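Local structure of DUF1214 domain-containing protein (Burkholderia cenocepacia, 6ANS) at residues A265-V270 / I276-S281; R331-A334 / V338-I341. The protein is of unknown function but belongs to the DUF1214 family and carries a bound phosphate ion in a buried pocket. All blocks are in the same frame, centred on the assembly; numbering follows the deposited sequence.

In the fold
Contact 1 is a core contact, centred about 11 Å from the centre of the chain. It sets helix 264-269 against strand 276-284, at one edge of an antiparallel sheet. Contact 2 lies at the surface, about 26 Å from that centre. It folds the loop at 331-334 back on strand 338-343, an inner strand of a separate mixed sheet. The contacts share no element, and their nearest atoms are about 12 Å apart. Their chemistry follows their places. Contact 1 joins sulfur and aromatic rings around bound phosphate and ethanediol. Contact 2 relies on one direct amide-to-hydroxyl bond, a bridging water and a small apolar touch.

Contact 1: A265-V270 / I276-S281; sequences ALCQSV and IYYYHS. With EDO (1,2-ethanediol), chain H; PO4 (phosphate ion), chain E.
Cys267 meets Tyr278 and His280 in a sulfur-aromatic contact that sets helix 264-269 across the edge strand 276-284. The two short axes cross at 103°. Cys267 CB lies 3.6 Å from Tyr278 CD2, oblique to the ring. The sulfur sits beside the backbone N of its own residue (chi1 -68°), which turns it to the strand. It comes obliquely to the Tyr278 ring. Cys267 SG lies 3.8 Å from His280 CD2, at the edge of that ring.

Both faces of the Tyr278 ring are covered. The methyl CG2 of Ile276, two residues earlier on the strand, lies over its centre. Ethanediol O2 lies over the opposite face, toward the rim. His280 NE2 donates to that same oxygen over 2.6 Å at 155°, with O2 in the plane of the imidazole. Val270 CG2 touches the carbons of the diol.

Gln268 comes to the edge of Tyr278. The two side chains cross at about a right angle, with the amide tilted obliquely to the ring plane. The Gln268 chain folds at the CB-CG bond (chi2), which brings NE2 within 3.7 Å of Tyr278 CE2. NE2 also donates to a water that passes a bond on to Ile276 O, and its strongest partner is Asp273 O. Asp273 N in turn bonds Tyr278 OH, so one loop residue steadies both side chains.

A phosphate, like the diol probably from the crystallisation liquor, is also hydrogen-bonded by Tyr111, Arg194 and Arg366. Tyr278 OH donates to phosphate O4 in a very short bond of 2.5 Å.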
ATOM      1  N   ALA A 265      -5.067 -15.921  26.518  1.00 30.70           N
ATOM      2  CA  ALA A 265      -6.068 -16.504  25.625  1.00 33.37           C
ATOM      3  C   ALA A 265      -6.763 -15.434  24.798  1.00 29.22           C
ATOM      4  O   ALA A 265      -7.078 -15.649  23.623  1.00 41.69           O
ATOM      5  CB  ALA A 265      -7.100 -17.307  26.435  1.00 32.41           C
ATOM      6  N   LEU A 266      -7.004 -14.267  25.394  1.00 33.50           N
ATOM      7  CA  LEU A 266      -7.578 -13.160  24.641  1.00 32.40           C
ATOM      8  C   LEU A 266      -6.622 -12.673  23.550  1.00 32.47           C
ATOM      9  O   LEU A 266      -7.047 -12.422  22.416  1.00 31.81           O
ATOM     10  CB  LEU A 266      -7.938 -12.014  25.591  1.00 30.78           C
ATOM     11  CG  LEU A 266      -8.520 -10.764  24.914  1.00 35.05           C
ATOM     12  CD1 LEU A 266      -9.865 -11.072  24.247  1.00 35.44           C
ATOM     13  CD2 LEU A 266      -8.681  -9.657  25.947  1.00 43.20           C
ATOM     14  N   CYS A 267      -5.326 -12.552  23.859  1.00 30.88           N
ATOM     15  CA  CYS A 267      -4.368 -12.133  22.832  1.00 33.11           C
ATOM     16  C   CYS A 267      -4.321 -13.124  21.684  1.00 29.76           C
ATOM     17  O   CYS A 267      -4.235 -12.722  20.517  1.00 31.45           O
ATOM     18  CB  CYS A 267      -2.974 -11.959  23.421  1.00 25.01           C
ATOM     19  SG  CYS A 267      -2.857 -10.585  24.547  1.00 35.73           S
ATOM     20  N   GLN A 268      -4.375 -14.423  21.997  1.00 28.94           N
ATOM     21  CA  GLN A 268      -4.402 -15.436  20.948  1.00 27.20           C
ATOM     22  C   GLN A 268      -5.670 -15.313  20.106  1.00 31.10           C
ATOM     23  O   GLN A 268      -5.622 -15.445  18.877  1.00 29.79           O
ATOM     24  CB  GLN A 268      -4.296 -16.841  21.570  1.00 30.15           C
ATOM     25  CG  GLN A 268      -2.948 -17.136  22.275  1.00 33.50           C
ATOM     26  CD  GLN A 268      -1.735 -16.823  21.365  1.00 39.28           C
ATOM     27  OE1 GLN A 268      -1.706 -17.218  20.195  1.00 33.75           O
ATOM     28  NE2 GLN A 268      -0.754 -16.092  21.899  1.00 28.86           N
ATOM     29  N   SER A 269      -6.817 -15.046  20.754  1.00 29.31           N
ATOM     30  CA  SER A 269      -8.092 -15.022  20.047  1.00 28.15           C
ATOM     31  C   SER A 269      -8.186 -13.884  19.035  1.00 28.64           C
ATOM     32  O   SER A 269      -8.982 -13.985  18.095  1.00 29.66           O
ATOM     33  CB  SER A 269      -9.271 -14.946  21.040  1.00 29.30           C
ATOM     34  OG  SER A 269      -9.425 -13.645  21.595  1.00 34.67           O
ATOM     35  N   VAL A 270      -7.376 -12.835  19.174  1.00 25.89           N
ATOM     36  CA  VAL A 270      -7.359 -11.749  18.205  1.00 26.45           C
ATOM     37  C   VAL A 270      -6.190 -11.890  17.225  1.00 27.63           C
ATOM     38  O   VAL A 270      -5.861 -10.944  16.509  1.00 27.12           O
ATOM     39  CB  VAL A 270      -7.360 -10.370  18.885  1.00 34.07           C
ATOM     40  CG1 VAL A 270      -8.557 -10.241  19.826  1.00 34.24           C
ATOM     41  CG2 VAL A 270      -6.049 -10.115  19.630  1.00 37.46           C
ATOM     42  N   ILE A 276       4.178 -16.449  21.861  1.00 27.55           N
ATOM     43  CA  ILE A 276       4.427 -15.143  22.448  1.00 31.47           C
ATOM     44  C   ILE A 276       3.601 -14.988  23.713  1.00 37.20           C
ATOM     45  O   ILE A 276       2.403 -15.295  23.733  1.00 36.83           O
ATOM     46  CB  ILE A 276       4.113 -14.017  21.452  1.00 25.41           C
ATOM     47  CG1 ILE A 276       4.893 -14.248  20.155  1.00 25.05           C
ATOM     48  CG2 ILE A 276       4.441 -12.679  22.075  1.00 25.10           C
ATOM     49  CD1 ILE A 276       4.787 -13.086  19.182  1.00 25.96           C
ATOM     50  N   TYR A 277       4.249 -14.505  24.761  1.00 37.14           N
ATOM     51  CA  TYR A 277       3.600 -14.096  25.994  1.00 31.36           C
ATOM     52  C   TYR A 277       3.569 -12.571  26.012  1.00 31.16           C
ATOM     53  O   TYR A 277       4.620 -11.924  25.900  1.00 30.60           O
ATOM     54  CB  TYR A 277       4.362 -14.667  27.194  1.00 30.13           C
ATOM     55  CG  TYR A 277       3.644 -14.573  28.513  1.00 34.74           C
ATOM     56  CD1 TYR A 277       3.776 -13.449  29.314  1.00 36.23           C
ATOM     57  CD2 TYR A 277       2.864 -15.630  28.981  1.00 39.73           C
ATOM     58  CE1 TYR A 277       3.146 -13.365  30.543  1.00 36.60           C
ATOM     59  CE2 TYR A 277       2.215 -15.554  30.217  1.00 38.59           C
ATOM     60  CZ  TYR A 277       2.364 -14.417  30.987  1.00 39.35           C
ATOM     61  OH  TYR A 277       1.736 -14.310  32.203  1.00 44.18           O
ATOM     62  N   TYR A 278       2.369 -12.003  26.102  1.00 35.44           N
ATOM     63  CA  TYR A 278       2.143 -10.574  25.928  1.00 26.34           C
ATOM     64  C   TYR A 278       1.902  -9.864  27.257  1.00 36.18           C
ATOM     65  O   TYR A 278       1.289 -10.415  28.181  1.00 30.03           O
ATOM     66  CB  TYR A 278       0.937 -10.320  25.027  1.00 25.39           C
ATOM     67  CG  TYR A 278       1.030 -10.862  23.611  1.00 31.79           C
ATOM     68  CD1 TYR A 278       1.455 -10.039  22.560  1.00 24.07           C
ATOM     69  CD2 TYR A 278       0.650 -12.168  23.312  1.00 24.98           C
ATOM     70  CE1 TYR A 278       1.528 -10.519  21.255  1.00 27.78           C
ATOM     71  CE2 TYR A 278       0.719 -12.659  22.006  1.00 24.99           C
ATOM     72  CZ  TYR A 278       1.162 -11.822  20.979  1.00 24.73           C
ATOM     73  OH  TYR A 278       1.220 -12.274  19.678  1.00 23.63           O
ATOM     74  N   TYR A 279       2.374  -8.615  27.327  1.00 36.10           N
ATOM     75  CA  TYR A 279       1.966  -7.632  28.329  1.00 32.29           C
ATOM     76  C   TYR A 279       1.481  -6.392  27.593  1.00 34.78           C
ATOM     77  O   TYR A 279       2.190  -5.875  26.721  1.00 35.95           O
ATOM     78  CB  TYR A 279       3.116  -7.238  29.261  1.00 31.88           C
ATOM     79  CG  TYR A 279       3.861  -8.393  29.902  1.00 35.56           C
ATOM     80  CD1 TYR A 279       3.769  -8.634  31.268  1.00 35.08           C
ATOM     81  CD2 TYR A 279       4.678  -9.223  29.148  1.00 33.55           C
ATOM     82  CE1 TYR A 279       4.462  -9.695  31.867  1.00 31.81           C
ATOM     83  CE2 TYR A 279       5.364 -10.290  29.735  1.00 34.77           C
ATOM     84  CZ  TYR A 279       5.251 -10.514  31.094  1.00 31.54           C
ATOM     85  OH  TYR A 279       5.946 -11.548  31.671  1.00 32.82           O
ATOM     86  N   HIS A 280       0.280  -5.921  27.937  1.00 26.39           N
ATOM     87  CA  HIS A 280      -0.297  -4.714  27.365  1.00 27.47           C
ATOM     88  C   HIS A 280      -0.698  -3.764  28.482  1.00 32.89           C
ATOM     89  O   HIS A 280      -1.304  -4.183  29.473  1.00 35.27           O
ATOM     90  CB  HIS A 280      -1.550  -5.012  26.512  1.00 25.54           C
ATOM     91  CG  HIS A 280      -1.290  -5.792  25.256  1.00 27.84           C
ATOM     92  ND1 HIS A 280      -0.626  -5.263  24.168  1.00 28.16           N
ATOM     93  CD2 HIS A 280      -1.663  -7.046  24.894  1.00 29.06           C
ATOM     94  CE1 HIS A 280      -0.568  -6.168  23.205  1.00 27.44           C
ATOM     95  NE2 HIS A 280      -1.193  -7.257  23.617  1.00 28.08           N
ATOM     96  N   SER A 281      -0.430  -2.475  28.296  1.00 30.20           N
ATOM     97  CA  SER A 281      -0.938  -1.492  29.240  1.00 34.25           C
ATOM     98  C   SER A 281      -1.042  -0.138  28.556  1.00 37.47           C
ATOM     99  O   SER A 281      -0.658   0.030  27.393  1.00 36.23           O
ATOM    100  CB  SER A 281      -0.050  -1.399  30.477  1.00 35.21           C
ATOM    101  OG  SER A 281      -0.771  -0.839  31.573  1.00 37.64           O
TER
HETATM  102  C1  EDO H 404      -2.232  -8.798  19.353  1.00 38.72           C
HETATM  103  O1  EDO H 404      -0.965  -8.913  18.676  1.00 31.42           O
HETATM  104  C2  EDO H 404      -2.263  -9.624  20.644  1.00 35.76           C
HETATM  105  O2  EDO H 404      -1.553  -8.978  21.719  1.00 32.70           O
HETATM  106  P   PO4 E 401       2.305  -9.720  17.480  1.00 22.15           P
HETATM  107  O1  PO4 E 401       3.466 -10.170  18.334  1.00 27.04           O
HETATM  108  O2  PO4 E 401       2.043  -8.285  17.814  1.00 21.12           O
HETATM  109  O3  PO4 E 401       2.604  -9.881  16.011  1.00 24.84           O
HETATM  110  O4  PO4 E 401       1.130 -10.593  17.841  1.00 24.24           O
HETATM  111  O   HOH W   1      -0.129 -15.542  24.685  1.00 32.01           O

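Contact 2: R331-A334 / V338-I341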
ATOM      1  N   ARG A 331      20.750  -3.216  26.194  1.00 34.43           N
ATOM      2  CA  ARG A 331      21.934  -3.543  26.987  1.00 39.33           C
ATOM      3  C   ARG A 331      21.508  -3.973  28.387  1.00 44.42           C
ATOM      4  O   ARG A 331      20.710  -3.278  29.022  1.00 39.22           O
ATOM      5  CB  ARG A 331      22.886  -2.344  27.101  1.00 44.33           C
ATOM      6  CG  ARG A 331      23.316  -1.689  25.793  1.00 48.21           C
ATOM      7  CD  ARG A 331      24.251  -2.524  24.939  1.00 39.27           C
ATOM      8  NE  ARG A 331      25.491  -2.947  25.597  1.00 41.17           N
ATOM      9  CZ  ARG A 331      26.414  -3.690  24.989  1.00 42.45           C
ATOM     10  NH1 ARG A 331      26.213  -4.065  23.739  1.00 42.06           N
ATOM     11  NH2 ARG A 331      27.513  -4.074  25.622  1.00 44.26           N
ATOM     12  N   PRO A 332      21.988  -5.104  28.892  1.00 44.31           N
ATOM     13  CA  PRO A 332      21.629  -5.510  30.251  1.00 42.78           C
ATOM     14  C   PRO A 332      22.383  -4.690  31.290  1.00 45.69           C
ATOM     15  O   PRO A 332      23.409  -4.066  31.013  1.00 53.02           O
ATOM     16  CB  PRO A 332      22.064  -6.979  30.303  1.00 44.31           C
ATOM     17  CG  PRO A 332      23.262  -7.022  29.395  1.00 39.56           C
ATOM     18  CD  PRO A 332      22.924  -6.055  28.262  1.00 44.89           C
ATOM     19  N   ASN A 333      21.848  -4.699  32.508  1.00 38.62           N
ATOM     20  CA  ASN A 333      22.574  -4.182  33.654  1.00 40.40           C
ATOM     21  C   ASN A 333      23.645  -5.185  34.086  1.00 44.58           C
ATOM     22  O   ASN A 333      23.693  -6.322  33.613  1.00 44.69           O
ATOM     23  CB  ASN A 333      21.619  -3.895  34.812  1.00 45.50           C
ATOM     24  CG  ASN A 333      20.509  -2.917  34.436  1.00 46.06           C
ATOM     25  OD1 ASN A 333      20.753  -1.864  33.845  1.00 47.69           O
ATOM     26  ND2 ASN A 333      19.280  -3.281  34.761  1.00 41.32           N
ATOM     27  N   ALA A 334      24.496  -4.758  35.027  1.00 43.87           N
ATOM     28  CA  ALA A 334      25.607  -5.598  35.471  1.00 55.17           C
ATOM     29  C   ALA A 334      25.118  -6.908  36.084  1.00 56.81           C
ATOM     30  O   ALA A 334      25.689  -7.976  35.827  1.00 56.37           O
ATOM     31  CB  ALA A 334      26.471  -4.829  36.472  1.00 52.14           C
ATOM     32  N   VAL A 338      17.497  -6.036  33.104  1.00 44.12           N
ATOM     33  CA  VAL A 338      17.347  -5.065  32.031  1.00 37.43           C
ATOM     34  C   VAL A 338      16.428  -3.952  32.509  1.00 43.05           C
ATOM     35  O   VAL A 338      15.364  -4.212  33.094  1.00 33.78           O
ATOM     36  CB  VAL A 338      16.812  -5.705  30.737  1.00 36.63           C
ATOM     37  CG1 VAL A 338      16.433  -4.634  29.751  1.00 39.76           C
ATOM     38  CG2 VAL A 338      17.889  -6.599  30.109  1.00 33.68           C
ATOM     39  N   THR A 339      16.850  -2.715  32.265  1.00 37.41           N
ATOM     40  CA  THR A 339      16.063  -1.527  32.535  1.00 38.35           C
ATOM     41  C   THR A 339      15.780  -0.834  31.209  1.00 41.98           C
ATOM     42  O   THR A 339      16.655  -0.764  30.335  1.00 39.74           O
ATOM     43  CB  THR A 339      16.796  -0.587  33.498  1.00 39.96           C
ATOM     44  OG1 THR A 339      17.068  -1.278  34.726  1.00 43.35           O
ATOM     45  CG2 THR A 339      15.940   0.616  33.818  1.00 41.86           C
ATOM     46  N   VAL A 340      14.538  -0.374  31.053  1.00 39.61           N
ATOM     47  CA  VAL A 340      14.082   0.390  29.894  1.00 38.68           C
ATOM     48  C   VAL A 340      13.346   1.624  30.405  1.00 41.85           C
ATOM     49  O   VAL A 340      12.436   1.508  31.237  1.00 38.92           O
ATOM     50  CB  VAL A 340      13.154  -0.440  28.984  1.00 33.26           C
ATOM     51  CG1 VAL A 340      12.691   0.396  27.810  1.00 28.62           C
ATOM     52  CG2 VAL A 340      13.845  -1.711  28.500  1.00 30.58           C
ATOM     53  N   ILE A 341      13.696   2.795  29.873  1.00 40.87           N
ATOM     54  CA  ILE A 341      13.161   4.067  30.350  1.00 37.60           C
ATOM     55  C   ILE A 341      12.310   4.696  29.255  1.00 36.43           C
ATOM     56  O   ILE A 341      12.789   4.908  28.136  1.00 36.53           O
ATOM     57  CB  ILE A 341      14.284   5.030  30.761  1.00 40.94           C
ATOM     58  CG1 ILE A 341      15.256   4.358  31.738  1.00 44.17           C
ATOM     59  CG2 ILE A 341      13.692   6.321  31.302  1.00 39.56           C
ATOM     60  CD1 ILE A 341      14.797   4.351  33.168  1.00 41.92           C
TER
HETATM   61  O   HOH W   2      19.557  -2.330  31.333  1.00 36.00           O
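The flat amide of Asn333 points its nitrogen edge at Thr339. Thr339 OG1 lies close to the amide plane, about 13° out of it. Asn333 ND2 donates to Thr339 OG1 over 3.0 Å, and the N-H...O angle is 159°. This is the direct hydrogen bond between 331-334 and 338-341. It belongs to a surface loop that folds back on the start of strand 338-343, within the DUF1214 region. The two side chains cross at about a right angle. A bridging water sits well out of the amide plane, on the side where the backbone N of Thr339 also lies.

The water joins three groups. It accepts from Thr339 N at 2.9 Å and donates to Arg331 O at 2.8 Å. Its bond to Asn333 OD1 is weak. More acceptors surround it than it has protons, so they cannot all be served at once.

Thr339 holds OG1 beside its own backbone N (chi1 -59°). This sets the hydroxyl on the side from which Asn333 arrives. The strongest polar partner of OG1 is Asp294 OD1, so the hydroxyl is gripped from the strand next door as well as from the loop.

Pro332 and Val338 add an apolar touch. The side chain of Val338 leaves the backbone away from the loop, yet its CG2 methyl reaches within 3.9 Å of Pro332 CA and 4.2 Å of Pro332 CB.

In the mixed sheet, strand 338-343 runs between strand 351-354, parallel to it, and strand 289-295, antiparallel to it. Val338 packs on Val295 and Asn351. Asn351 ND2 bonds both Arg331 O and Thr339 O, so strand 351-354 is tied to the loop and to the strand it folds back on.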